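Local structure of transcriptional regulator, Crp/Fnr family (Eubacterium rectale ATCC 33656, 3DV8) at residues 80-85 against 106-111; 146-151 against 187-192; 157-162 against 168-173; 191-196 against 212-217. The protein probably regulates transcription as a member of the Crp/Fnr family, combining a cyclic nucleotide-binding domain with a DNA-binding helix-turn-helix domain. All blocks are in the same frame, centred on the assembly; numbering follows the deposited sequence.

Interaction 1: 80-85 against 106-111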
loop_
_atom_site.group_PDB
_atom_site.type_symbol
_atom_site.label_atom_id
_atom_site.label_comp_id
_atom_site.label_asym_id
_atom_site.label_seq_id
_atom_site.Cartn_x
_atom_site.Cartn_y
_atom_site.Cartn_z
ATOM N N LEU A 80 -12.757 2.381 -0.841
ATOM C CA LEU A 80 -12.618 0.940 -1.174
ATOM C C LEU A 80 -13.881 0.079 -1.042
ATOM O O LEU A 80 -13.894 -1.074 -1.492
ATOM C CB LEU A 80 -11.424 0.312 -0.432
ATOM C CG LEU A 80 -10.064 1.007 -0.629
ATOM C CD1 LEU A 80 -8.982 0.287 0.174
ATOM C CD2 LEU A 80 -9.659 1.118 -2.103
ATOM N N SER A 81 -14.929 0.643 -0.430
ATOM C CA SER A 81 -16.273 0.042 -0.409
ATOM C C SER A 81 -16.944 0.124 -1.810
ATOM O O SER A 81 -17.955 -0.558 -2.048
ATOM C CB SER A 81 -17.142 0.704 0.665
ATOM O OG SER A 81 -17.026 2.105 0.574
ATOM N N ALA A 82 -16.406 0.982 -2.696
ATOM C CA ALA A 82 -16.809 1.097 -4.095
ATOM C C ALA A 82 -15.639 0.692 -5.035
ATOM O O ALA A 82 -15.564 1.203 -6.145
ATOM C CB ALA A 82 -17.275 2.534 -4.389
ATOM N N SER A 83 -14.769 -0.242 -4.608
ATOM C CA SER A 83 -13.571 -0.710 -5.390
ATOM C C SER A 83 -13.817 -1.140 -6.849
ATOM O O SER A 83 -12.950 -0.956 -7.712
ATOM C CB SER A 83 -12.843 -1.871 -4.671
ATOM O OG SER A 83 -12.162 -1.447 -3.507
ATOM N N CYS A 84 -14.988 -1.717 -7.102
ATOM C CA CYS A 84 -15.382 -2.172 -8.440
ATOM C C CYS A 84 -15.481 -1.050 -9.494
ATOM O O CYS A 84 -15.436 -1.347 -10.685
ATOM C CB CYS A 84 -16.716 -2.929 -8.377
ATOM S SG CYS A 84 -18.185 -1.854 -8.196
ATOM N N ILE A 85 -15.630 0.214 -9.069
ATOM C CA ILE A 85 -15.656 1.357 -10.004
ATOM C C ILE A 85 -14.263 1.672 -10.606
ATOM O O ILE A 85 -14.181 2.539 -11.471
ATOM C CB ILE A 85 -16.331 2.666 -9.401
ATOM C CG1 ILE A 85 -15.389 3.448 -8.460
ATOM C CG2 ILE A 85 -17.688 2.339 -8.778
ATOM C CD1 ILE A 85 -16.072 4.502 -7.599
ATOM N N ILE A 106 -23.080 7.009 -1.089
ATOM C CA ILE A 106 -23.249 7.571 -2.426
ATOM C C ILE A 106 -23.111 6.323 -3.303
ATOM O O ILE A 106 -22.028 5.740 -3.320
ATOM C CB ILE A 106 -22.147 8.595 -2.801
ATOM C CG1 ILE A 106 -22.117 9.765 -1.813
ATOM C CG2 ILE A 106 -22.366 9.115 -4.235
ATOM C CD1 ILE A 106 -20.973 10.726 -2.066
ATOM N N PRO A 107 -24.194 5.870 -3.987
ATOM C CA PRO A 107 -24.106 4.688 -4.875
ATOM C C PRO A 107 -22.936 4.746 -5.874
ATOM O O PRO A 107 -22.650 5.823 -6.407
ATOM C CB PRO A 107 -25.457 4.698 -5.605
ATOM C CG PRO A 107 -26.383 5.302 -4.629
ATOM C CD PRO A 107 -25.575 6.393 -3.960
ATOM N N ALA A 108 -22.274 3.601 -6.083
ATOM C CA ALA A 108 -21.081 3.490 -6.937
ATOM C C ALA A 108 -21.305 3.940 -8.376
ATOM O O ALA A 108 -20.507 4.713 -8.901
ATOM C CB ALA A 108 -20.530 2.077 -6.905
ATOM N N GLU A 109 -22.391 3.471 -8.997
ATOM C CA GLU A 109 -22.739 3.853 -10.391
ATOM C C GLU A 109 -22.871 5.376 -10.572
ATOM O O GLU A 109 -22.408 5.924 -11.572
ATOM C CB GLU A 109 -23.994 3.114 -10.936
ATOM C CG GLU A 109 -25.390 3.383 -10.280
ATOM C CD GLU A 109 -25.685 2.560 -9.012
ATOM O OE1 GLU A 109 -24.756 2.305 -8.196
ATOM O OE2 GLU A 109 -26.870 2.177 -8.830
ATOM N N ILE A 110 -23.473 6.026 -9.574
ATOM C CA ILE A 110 -23.666 7.478 -9.531
ATOM C C ILE A 110 -22.348 8.215 -9.367
ATOM O O ILE A 110 -22.084 9.175 -10.100
ATOM C CB ILE A 110 -24.639 7.872 -8.393
ATOM C CG1 ILE A 110 -26.055 7.461 -8.794
ATOM C CG2 ILE A 110 -24.599 9.371 -8.095
ATOM C CD1 ILE A 110 -27.003 7.472 -7.678
ATOM N N TYR A 111 -21.539 7.773 -8.406
ATOM C CA TYR A 111 -20.232 8.392 -8.143
ATOM C C TYR A 111 -19.286 8.212 -9.352
ATOM O O TYR A 111 -18.639 9.179 -9.767
ATOM C CB TYR A 111 -19.615 7.871 -6.834
ATOM C CG TYR A 111 -18.438 8.703 -6.383
ATOM C CD1 TYR A 111 -18.615 9.854 -5.604
ATOM C CD2 TYR A 111 -17.157 8.360 -6.755
ATOM C CE1 TYR A 111 -17.518 10.638 -5.194
ATOM C CE2 TYR A 111 -16.044 9.131 -6.365
ATOM C CZ TYR A 111 -16.232 10.269 -5.582
ATOM O OH TYR A 111 -15.147 11.022 -5.195
#

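Interaction 2: 146-151 against 187-192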
loop_
_atom_site.group_PDB
_atom_site.type_symbol
_atom_site.label_atom_id
_atom_site.label_comp_id
_atom_site.label_asym_id
_atom_site.label_seq_id
_atom_site.Cartn_x
_atom_site.Cartn_y
_atom_site.Cartn_z
ATOM N N LYS A 146 9.636 -1.992 12.821
ATOM C CA LYS A 146 9.337 -2.068 14.263
ATOM C C LYS A 146 8.944 -3.472 14.753
ATOM O O LYS A 146 8.056 -4.104 14.196
ATOM C CB LYS A 146 8.315 -0.987 14.645
ATOM C CG LYS A 146 8.952 0.431 14.568
ATOM C CD LYS A 146 8.021 1.567 15.001
ATOM C CE LYS A 146 8.788 2.887 15.215
ATOM N NZ LYS A 146 9.732 2.846 16.396
ATOM N N SER A 147 9.643 -3.950 15.791
ATOM C CA SER A 147 9.376 -5.253 16.436
ATOM C C SER A 147 8.004 -5.288 17.136
ATOM O O SER A 147 7.430 -4.242 17.446
ATOM C CB SER A 147 10.492 -5.599 17.425
ATOM O OG SER A 147 10.731 -4.516 18.299
ATOM N N LEU A 148 7.516 -6.506 17.401
ATOM C CA LEU A 148 6.151 -6.740 17.920
ATOM C C LEU A 148 5.853 -6.037 19.246
ATOM O O LEU A 148 4.755 -5.507 19.407
ATOM C CB LEU A 148 5.820 -8.240 17.989
ATOM C CG LEU A 148 4.362 -8.658 18.251
ATOM C CD1 LEU A 148 3.377 -8.124 17.212
ATOM C CD2 LEU A 148 4.277 -10.175 18.315
ATOM N N ASP A 149 6.818 -6.023 20.168
ATOM C CA ASP A 149 6.675 -5.294 21.445
ATOM C C ASP A 149 6.363 -3.801 21.208
ATOM O O ASP A 149 5.485 -3.238 21.870
ATOM C CB ASP A 149 7.903 -5.466 22.385
ATOM C CG ASP A 149 9.226 -4.967 21.778
ATOM O OD1 ASP A 149 9.406 -5.041 20.544
ATOM O OD2 ASP A 149 10.101 -4.525 22.552
ATOM N N LYS A 150 7.043 -3.190 20.234
ATOM C CA LYS A 150 6.826 -1.778 19.903
ATOM C C LYS A 150 5.464 -1.529 19.262
ATOM O O LYS A 150 4.810 -0.528 19.560
ATOM C CB LYS A 150 7.954 -1.240 19.020
ATOM C CG LYS A 150 9.292 -1.257 19.729
ATOM C CD LYS A 150 10.350 -0.425 19.035
ATOM C CE LYS A 150 11.309 -1.223 18.200
ATOM N NZ LYS A 150 12.329 -1.961 19.034
ATOM N N ARG A 151 5.029 -2.467 18.424
ATOM C CA ARG A 151 3.738 -2.378 17.732
ATOM C C ARG A 151 2.557 -2.591 18.679
ATOM O O ARG A 151 1.529 -1.935 18.519
ATOM C CB ARG A 151 3.700 -3.343 16.541
ATOM C CG ARG A 151 4.767 -2.985 15.503
ATOM C CD ARG A 151 4.828 -3.910 14.324
ATOM N NE ARG A 151 3.567 -3.909 13.587
ATOM C CZ ARG A 151 2.803 -4.967 13.287
ATOM N NH1 ARG A 151 3.170 -6.226 13.542
ATOM N NH2 ARG A 151 1.663 -4.743 12.628
ATOM N N THR A 187 -0.794 -12.721 23.977
ATOM C CA THR A 187 -0.910 -13.046 25.419
ATOM C C THR A 187 0.459 -13.078 26.111
ATOM O O THR A 187 0.603 -12.533 27.202
ATOM C CB THR A 187 -1.607 -14.392 25.654
ATOM O OG1 THR A 187 -2.851 -14.389 24.960
ATOM C CG2 THR A 187 -1.858 -14.633 27.143
ATOM N N ARG A 188 1.443 -13.696 25.447
ATOM C CA ARG A 188 2.834 -13.793 25.942
ATOM C C ARG A 188 3.417 -12.381 26.129
ATOM O O ARG A 188 4.052 -12.091 27.158
ATOM C CB ARG A 188 3.741 -14.527 24.933
ATOM C CG ARG A 188 4.767 -15.497 25.530
ATOM C CD ARG A 188 4.307 -16.961 25.363
ATOM N NE ARG A 188 4.288 -17.338 23.938
ATOM C CZ ARG A 188 3.837 -18.491 23.424
ATOM N NH1 ARG A 188 3.318 -19.451 24.202
ATOM N NH2 ARG A 188 3.876 -18.678 22.093
HETATM N N MSE A 189 3.173 -11.528 25.122
HETATM C CA MSE A 189 3.639 -10.136 25.084
HETATM C C MSE A 189 2.998 -9.263 26.154
HETATM O O MSE A 189 3.692 -8.429 26.747
HETATM C CB MSE A 189 3.359 -9.502 23.712
HETATM C CG MSE A 189 4.059 -8.176 23.465
HETATM SE SE MSE A 189 5.992 -8.400 23.391
HETATM C CE MSE A 189 6.158 -9.482 21.744
ATOM N N LEU A 190 1.684 -9.423 26.355
ATOM C CA LEU A 190 0.954 -8.667 27.378
ATOM C C LEU A 190 1.420 -9.063 28.790
ATOM O O LEU A 190 1.526 -8.204 29.673
ATOM C CB LEU A 190 -0.566 -8.814 27.205
ATOM C CG LEU A 190 -1.162 -8.220 25.915
ATOM C CD1 LEU A 190 -2.587 -8.729 25.696
ATOM C CD2 LEU A 190 -1.109 -6.671 25.867
ATOM N N ARG A 191 1.718 -10.351 28.983
ATOM C CA ARG A 191 2.253 -10.861 30.268
ATOM C C ARG A 191 3.677 -10.362 30.560
ATOM O O ARG A 191 4.024 -10.140 31.723
ATOM C CB ARG A 191 2.148 -12.380 30.334
ATOM C CG ARG A 191 0.703 -12.830 30.478
ATOM C CD ARG A 191 0.576 -14.318 30.312
ATOM N NE ARG A 191 -0.761 -14.801 30.650
ATOM C CZ ARG A 191 -1.168 -16.068 30.530
ATOM N NH1 ARG A 191 -0.351 -17.031 30.073
ATOM N NH2 ARG A 191 -2.422 -16.382 30.870
ATOM N N TYR A 192 4.483 -10.194 29.506
ATOM C CA TYR A 192 5.812 -9.555 29.608
ATOM C C TYR A 192 5.651 -8.074 30.017
ATOM O O TYR A 192 6.412 -7.572 30.846
ATOM C CB TYR A 192 6.603 -9.704 28.290
ATOM C CG TYR A 192 7.790 -8.778 28.151
ATOM C CD1 TYR A 192 8.926 -8.926 28.960
ATOM C CD2 TYR A 192 7.784 -7.744 27.204
ATOM C CE1 TYR A 192 10.033 -8.045 28.830
ATOM C CE2 TYR A 192 8.876 -6.867 27.065
ATOM C CZ TYR A 192 9.988 -7.023 27.879
ATOM O OH TYR A 192 11.036 -6.158 27.727
#

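Interaction 3: 157-162 against 168-173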
loop_
_atom_site.group_PDB
_atom_site.type_symbol
_atom_site.label_atom_id
_atom_site.label_comp_id
_atom_site.label_asym_id
_atom_site.label_seq_id
_atom_site.Cartn_x
_atom_site.Cartn_y
_atom_site.Cartn_z
ATOM N N LEU A 157 -1.549 2.469 23.006
ATOM C CA LEU A 157 -1.623 3.943 23.043
ATOM C C LEU A 157 -2.700 4.502 22.078
ATOM O O LEU A 157 -3.344 5.511 22.387
ATOM C CB LEU A 157 -0.247 4.570 22.759
ATOM C CG LEU A 157 0.818 4.323 23.839
ATOM C CD1 LEU A 157 2.207 4.584 23.320
ATOM C CD2 LEU A 157 0.539 5.151 25.096
ATOM N N GLU A 158 -2.901 3.854 20.928
ATOM C CA GLU A 158 -3.944 4.280 19.991
ATOM C C GLU A 158 -5.326 4.012 20.567
ATOM O O GLU A 158 -6.151 4.931 20.588
ATOM C CB GLU A 158 -3.839 3.587 18.628
ATOM C CG GLU A 158 -4.790 4.183 17.545
ATOM C CD GLU A 158 -4.856 3.366 16.254
ATOM O OE1 GLU A 158 -4.023 2.462 16.033
ATOM O OE2 GLU A 158 -5.759 3.644 15.447
ATOM N N GLU A 159 -5.585 2.769 20.997
ATOM C CA GLU A 159 -6.908 2.403 21.559
ATOM C C GLU A 159 -7.319 3.237 22.764
ATOM O O GLU A 159 -8.486 3.631 22.858
ATOM C CB GLU A 159 -7.040 0.912 21.913
ATOM C CG GLU A 159 -7.473 -0.009 20.791
ATOM C CD GLU A 159 -8.947 0.091 20.408
ATOM O OE1 GLU A 159 -9.385 1.133 19.889
ATOM O OE2 GLU A 159 -9.672 -0.911 20.555
ATOM N N THR A 160 -6.372 3.497 23.667
ATOM C CA THR A 160 -6.639 4.343 24.830
ATOM C C THR A 160 -7.004 5.783 24.411
ATOM O O THR A 160 -7.867 6.394 25.049
ATOM C CB THR A 160 -5.496 4.300 25.885
ATOM O OG1 THR A 160 -4.242 4.559 25.254
ATOM C CG2 THR A 160 -5.435 2.933 26.555
ATOM N N SER A 161 -6.391 6.300 23.340
ATOM C CA SER A 161 -6.736 7.643 22.808
ATOM C C SER A 161 -8.133 7.676 22.197
ATOM O O SER A 161 -8.890 8.616 22.449
ATOM C CB SER A 161 -5.723 8.132 21.769
ATOM O OG SER A 161 -4.466 8.324 22.378
ATOM N N ILE A 162 -8.452 6.645 21.409
ATOM C CA ILE A 162 -9.765 6.500 20.752
ATOM C C ILE A 162 -10.895 6.367 21.776
ATOM O O ILE A 162 -11.918 7.062 21.672
ATOM C CB ILE A 162 -9.798 5.268 19.807
ATOM C CG1 ILE A 162 -8.869 5.486 18.613
ATOM C CG2 ILE A 162 -11.204 5.009 19.284
ATOM C CD1 ILE A 162 -8.688 4.246 17.774
ATOM N N LEU A 168 -8.856 -0.765 28.605
ATOM C CA LEU A 168 -9.342 -1.377 27.360
ATOM C C LEU A 168 -10.092 -2.672 27.671
ATOM O O LEU A 168 -9.566 -3.519 28.411
ATOM C CB LEU A 168 -8.177 -1.661 26.404
ATOM C CG LEU A 168 -7.346 -0.452 25.947
ATOM C CD1 LEU A 168 -6.316 -0.894 24.931
ATOM C CD2 LEU A 168 -8.211 0.692 25.366
ATOM N N LYS A 169 -11.310 -2.817 27.129
ATOM C CA LYS A 169 -12.139 -4.023 27.308
ATOM C C LYS A 169 -12.133 -4.814 25.987
ATOM O O LYS A 169 -13.150 -4.949 25.330
ATOM C CB LYS A 169 -13.566 -3.635 27.745
ATOM C CG LYS A 169 -13.663 -2.930 29.122
ATOM C CD LYS A 169 -14.886 -2.002 29.198
ATOM C CE LYS A 169 -14.964 -1.219 30.501
ATOM N NZ LYS A 169 -15.421 -2.060 31.636
ATOM N N ILE A 170 -10.957 -5.295 25.595
ATOM C CA ILE A 170 -10.753 -6.122 24.384
ATOM C C ILE A 170 -10.007 -7.454 24.669
ATOM O O ILE A 170 -9.314 -7.629 25.684
ATOM C CB ILE A 170 -10.044 -5.351 23.226
ATOM C CG1 ILE A 170 -8.681 -4.791 23.659
ATOM C CG2 ILE A 170 -10.962 -4.225 22.675
ATOM C CD1 ILE A 170 -7.992 -4.017 22.553
ATOM N N THR A 171 -10.194 -8.392 23.748
ATOM C CA THR A 171 -9.590 -9.707 23.826
ATOM C C THR A 171 -8.211 -9.666 23.197
ATOM O O THR A 171 -7.868 -8.751 22.431
ATOM C CB THR A 171 -10.416 -10.757 23.058
ATOM O OG1 THR A 171 -10.431 -10.415 21.659
ATOM C CG2 THR A 171 -11.859 -10.861 23.620
ATOM N N HIS A 172 -7.452 -10.709 23.490
ATOM C CA HIS A 172 -6.113 -10.882 22.943
ATOM C C HIS A 172 -6.207 -11.199 21.437
ATOM O O HIS A 172 -5.308 -10.820 20.682
ATOM C CB HIS A 172 -5.377 -11.960 23.729
ATOM C CG HIS A 172 -5.125 -11.590 25.161
ATOM N ND1 HIS A 172 -4.189 -12.235 25.939
ATOM C CD2 HIS A 172 -5.635 -10.598 25.933
ATOM C CE1 HIS A 172 -4.171 -11.691 27.143
ATOM N NE2 HIS A 172 -5.037 -10.694 27.164
ATOM N N GLU A 173 -7.305 -11.858 21.027
ATOM C CA GLU A 173 -7.622 -12.160 19.617
ATOM C C GLU A 173 -7.762 -10.869 18.786
ATOM O O GLU A 173 -7.225 -10.794 17.688
ATOM C CB GLU A 173 -8.935 -12.982 19.450
ATOM C CG GLU A 173 -8.963 -14.465 19.935
ATOM C CD GLU A 173 -9.180 -14.659 21.446
ATOM O OE1 GLU A 173 -8.972 -13.704 22.221
ATOM O OE2 GLU A 173 -9.530 -15.785 21.870
#

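Interaction 4: 191-196 against 212-217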
loop_
_atom_site.group_PDB
_atom_site.type_symbol
_atom_site.label_atom_id
_atom_site.label_comp_id
_atom_site.label_asym_id
_atom_site.label_seq_id
_atom_site.Cartn_x
_atom_site.Cartn_y
_atom_site.Cartn_z
ATOM N N ARG A 191 1.718 -10.351 28.983
ATOM C CA ARG A 191 2.253 -10.861 30.268
ATOM C C ARG A 191 3.677 -10.362 30.560
ATOM O O ARG A 191 4.024 -10.140 31.723
ATOM C CB ARG A 191 2.148 -12.380 30.334
ATOM C CG ARG A 191 0.703 -12.830 30.478
ATOM C CD ARG A 191 0.576 -14.318 30.312
ATOM N NE ARG A 191 -0.761 -14.801 30.650
ATOM C CZ ARG A 191 -1.168 -16.068 30.530
ATOM N NH1 ARG A 191 -0.351 -17.031 30.073
ATOM N NH2 ARG A 191 -2.422 -16.382 30.870
ATOM N N TYR A 192 4.483 -10.194 29.506
ATOM C CA TYR A 192 5.812 -9.555 29.608
ATOM C C TYR A 192 5.651 -8.074 30.017
ATOM O O TYR A 192 6.412 -7.572 30.846
ATOM C CB TYR A 192 6.603 -9.704 28.290
ATOM C CG TYR A 192 7.790 -8.778 28.151
ATOM C CD1 TYR A 192 8.926 -8.926 28.960
ATOM C CD2 TYR A 192 7.784 -7.744 27.204
ATOM C CE1 TYR A 192 10.033 -8.045 28.830
ATOM C CE2 TYR A 192 8.876 -6.867 27.065
ATOM C CZ TYR A 192 9.988 -7.023 27.879
ATOM O OH TYR A 192 11.036 -6.158 27.727
ATOM N N PHE A 193 4.664 -7.400 29.416
ATOM C CA PHE A 193 4.300 -6.005 29.741
ATOM C C PHE A 193 3.824 -5.884 31.197
ATOM O O PHE A 193 4.189 -4.921 31.883
ATOM C CB PHE A 193 3.209 -5.479 28.778
ATOM C CG PHE A 193 3.719 -5.009 27.421
ATOM C CD1 PHE A 193 4.866 -5.554 26.809
ATOM C CD2 PHE A 193 2.969 -4.062 26.703
ATOM C CE1 PHE A 193 5.286 -5.107 25.546
ATOM C CE2 PHE A 193 3.381 -3.613 25.435
ATOM C CZ PHE A 193 4.537 -4.136 24.862
ATOM N N GLN A 194 3.026 -6.862 31.653
ATOM C CA GLN A 194 2.540 -6.895 33.051
ATOM C C GLN A 194 3.685 -7.121 34.042
ATOM O O GLN A 194 3.726 -6.464 35.088
ATOM C CB GLN A 194 1.434 -7.940 33.275
ATOM C CG GLN A 194 0.728 -7.809 34.655
ATOM C CD GLN A 194 -0.418 -8.777 34.875
ATOM O OE1 GLN A 194 -1.419 -8.424 35.484
ATOM N NE2 GLN A 194 -0.278 -9.999 34.388
ATOM N N VAL A 195 4.587 -8.050 33.716
ATOM C CA VAL A 195 5.801 -8.292 34.512
ATOM C C VAL A 195 6.675 -7.014 34.566
ATOM O O VAL A 195 7.216 -6.687 35.620
ATOM C CB VAL A 195 6.576 -9.540 33.996
ATOM C CG1 VAL A 195 7.984 -9.619 34.568
ATOM C CG2 VAL A 195 5.780 -10.797 34.327
ATOM N N GLU A 196 6.759 -6.280 33.454
ATOM C CA GLU A 196 7.479 -4.987 33.393
ATOM C C GLU A 196 6.685 -3.768 33.935
ATOM O O GLU A 196 7.171 -2.644 33.842
ATOM C CB GLU A 196 7.961 -4.717 31.950
ATOM C CG GLU A 196 9.011 -5.715 31.448
ATOM C CD GLU A 196 10.328 -5.625 32.209
ATOM O OE1 GLU A 196 10.903 -4.517 32.276
ATOM O OE2 GLU A 196 10.790 -6.664 32.735
ATOM N N LYS A 212 3.541 6.724 29.744
ATOM C CA LYS A 212 4.820 7.369 29.402
ATOM C C LYS A 212 5.842 6.323 28.925
ATOM O O LYS A 212 6.463 6.512 27.878
ATOM C CB LYS A 212 5.375 8.178 30.586
ATOM N N ARG A 213 5.983 5.217 29.668
ATOM C CA ARG A 213 6.906 4.114 29.284
ATOM C C ARG A 213 6.496 3.341 28.030
ATOM O O ARG A 213 7.374 2.894 27.292
ATOM C CB ARG A 213 7.124 3.118 30.417
ATOM C CG ARG A 213 8.031 3.614 31.508
ATOM C CD ARG A 213 8.080 2.602 32.632
ATOM N NE ARG A 213 8.664 1.322 32.237
ATOM C CZ ARG A 213 8.703 0.229 33.005
ATOM N NH1 ARG A 213 8.186 0.223 34.235
ATOM N NH2 ARG A 213 9.267 -0.881 32.527
ATOM N N LEU A 214 5.191 3.134 27.820
ATOM C CA LEU A 214 4.707 2.495 26.576
ATOM C C LEU A 214 5.064 3.353 25.366
ATOM O O LEU A 214 5.421 2.814 24.318
ATOM C CB LEU A 214 3.188 2.236 26.582
ATOM C CG LEU A 214 2.649 1.062 27.392
ATOM C CD1 LEU A 214 1.146 1.094 27.344
ATOM C CD2 LEU A 214 3.167 -0.276 26.870
ATOM N N GLU A 215 4.959 4.676 25.517
ATOM C CA GLU A 215 5.326 5.600 24.447
ATOM C C GLU A 215 6.821 5.541 24.116
ATOM O O GLU A 215 7.174 5.671 22.953
ATOM C CB GLU A 215 4.868 7.034 24.725
ATOM C CG GLU A 215 5.075 7.941 23.508
ATOM C CD GLU A 215 4.131 9.110 23.464
ATOM O OE1 GLU A 215 4.041 9.833 24.479
ATOM O OE2 GLU A 215 3.493 9.308 22.401
ATOM N N THR A 216 7.685 5.315 25.113
ATOM C CA THR A 216 9.126 5.160 24.844
ATOM C C THR A 216 9.451 3.823 24.113
ATOM O O THR A 216 10.455 3.770 23.403
ATOM C CB THR A 216 10.016 5.442 26.087
ATOM O OG1 THR A 216 9.677 4.553 27.146
ATOM C CG2 THR A 216 9.827 6.882 26.553
ATOM N N LEU A 217 8.617 2.775 24.265
ATOM C CA LEU A 217 8.754 1.529 23.444
ATOM C C LEU A 217 8.412 1.840 21.995
ATOM O O LEU A 217 9.218 1.592 21.116
ATOM C CB LEU A 217 7.858 0.366 23.900
ATOM C CG LEU A 217 8.449 -0.753 24.734
ATOM C CD1 LEU A 217 7.333 -1.730 25.097
ATOM C CD2 LEU A 217 9.549 -1.453 23.948
#

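Interaction 1: 80-85 against 106-111
I85 meets A108 and Y111 because its first torsion (chi1 79°) sets CG1 between the backbone N and the carbonyl carbon, leaving CG2 anti to that carbon; the two branches therefore serve different partners. CG2 packs on CB of A108 at 3.4 Å, while CD1, at the end of the extended CG1 arm, comes obliquely to CD2 of the Y111 ring at 4.1 Å. For its part, Y111 holds CG anti to its backbone N (chi1 -167°), which carries the ring to I85. Beside this pair, A82 CB faces A108 CB at 4.1 Å, and here the backbones run nearest, 5.7 Å between the two CA atoms. The short 3-10 segment 80-85 thus rests on the first turn of helix 108-117, in the cyclic nucleotide-binding domain; its position resembles that of the phosphate-binding cassette helix in relatives. L47 of strand 46-50 packs against A82, I85 and Y111, and a disulfide joins C84 to C44. The Y111 hydroxyl is hydrogen-bonded to T125 of helix 119-145. The side-chain pairs between the segments are all apolar, consistent with a junction made by packing rather than directed bonds, while the disulfide to C44 restrains 80-85 separately.

Interaction 2: 146-151 against 187-192
D149 and M189 mark the nearest approach of the two backbones, their CA atoms 6.8 Å apart, where the first turn of helix 148-163 faces the middle of helix 183-195. M189, modelled as selenomethionine, bridges that gap with a folded chain: CG lies anti to the backbone N, then chi2 (66°) and chi3 (66°) both bend. The selenium SE lies against D149 CB at 3.6 Å, and the methyl CE turns to L148. There CE is about equally far from three leucine atoms, with L148 CB at 4.0 Å, so it touches the root and one branch of that side chain rather than a single methyl; the two chains meet at a slant. Helix 183-195 is the second helix of the helix-turn-helix, after helix 172-179, and in Crp relatives the equivalent element is the recognition helix that reads DNA. The contact thus ties its flank to the start of helix 148-163. The polar bonds nearby lie within 146-151: S147, at the N-cap position, makes no capping bond, but its OG donates to D149 OD1 at 2.7 Å, meeting that oxygen nearly along the C-O direction, and accepts from K150 NZ at 3.1 Å. This pairing probably steadies the D149 carboxylate while its CB supports the selenium. L148 also packs on V185, one turn back on helix 183-195, and D149 on F193.

Interaction 3: 157-162 against 168-173
L168 spreads its two methyls over the flank of helix 148-163, overlapping the base of E159 and the side of T160. CD1 lies 3.6 Å from E159 CB, and CD2 is nearly as close to the same carbon, so the isobutyl fork straddles it. CD2 also packs on T160 CG2 at 3.8 Å, with the two side chains crossing at about a right angle. In T160 the methyl sits anti to the carbonyl carbon while OG1 turns back along its own helix to a hydrogen bond with the L156 carbonyl, which leaves the methyl for L168. The E159 chain bends at chi2 (-74°) and brings its carboxylate to I170: OE2 is 4.1 Å from I170 CD1 and equally far from I170 CG2, so both branches of the isoleucine border this oxygen. L168 is paired through its backbone with I206 in the small sheet of the winged helix-turn-helix domain, and the link that follows leads into helix 172-179. L168 also packs on L156, as I170 does on F155. Shortening L168 to an alanine would probably open a gap beside E159 CB and leave the T160 methyl without its packing partner. The apolar branches beside OE2 of the buried E159 would probably disfavour its charge, while R71, in a long, weak ion pair with OE1, would partly offset this.

Interaction 4: 191-196 against 212-217
R213 reaches across to E196, just past the end of helix 183-195, its chain extended as far as a bend at chi3 (64°). Its NH2 forms a long salt bridge with E196 OE1 at 4.0 Å; the oxygen lies in the guanidinium plane at its edge, yet the carboxylate plane is turned 86° to it, so the charges meet without a flat two-pronged fit. The backbone oxygen E196 O stands 3.0 Å from the same NH2. Next, L214 sends CD2 obliquely to the F193 ring, 3.6 Å from CE2. One turn beyond R213, whose backbone oxygen accepts from its N, L217 brings CD1 to 3.7 Å from F193 CZ, the leucine and the phenylalanine approaching from opposite directions. With chi1 at -81°, F193 sends its ring out from the helix flank to the two leucines. Replacing F193 by an alanine would probably leave both leucine methyls without the ring they pack on. The contact joins the second helix of the helix-turn-helix to the C-terminal helix 211-219: F193 also touches V152 of helix 148-163 and V199 of strand 199-202, L217 rests on A153, and L198 packs on R213, L214 and L217.

How the interactions relate
Interactions 2, 3 and 4 form one cluster in the helix-turn-helix domain, while interaction 1 lies in the cyclic nucleotide-binding domain on the opposite side of the chain's centre. Centres of 2 and 4 are 9 Å apart, sharing R191 and Y192 on helix 183-195; that of 3 is 14 Å from each. T187 OG1 and H172 ND1, 2.7 Å apart in a probable hydrogen bond, connect 2 with 3, and L157 packs on L214 and E215 to connect 3 with 4. Interaction 1 stays separate, its nearest atoms about 16 Å from interaction 3 and about 27 Å from interaction 4, so any effector signal would have to travel through intervening structure, plausibly helix 119-145.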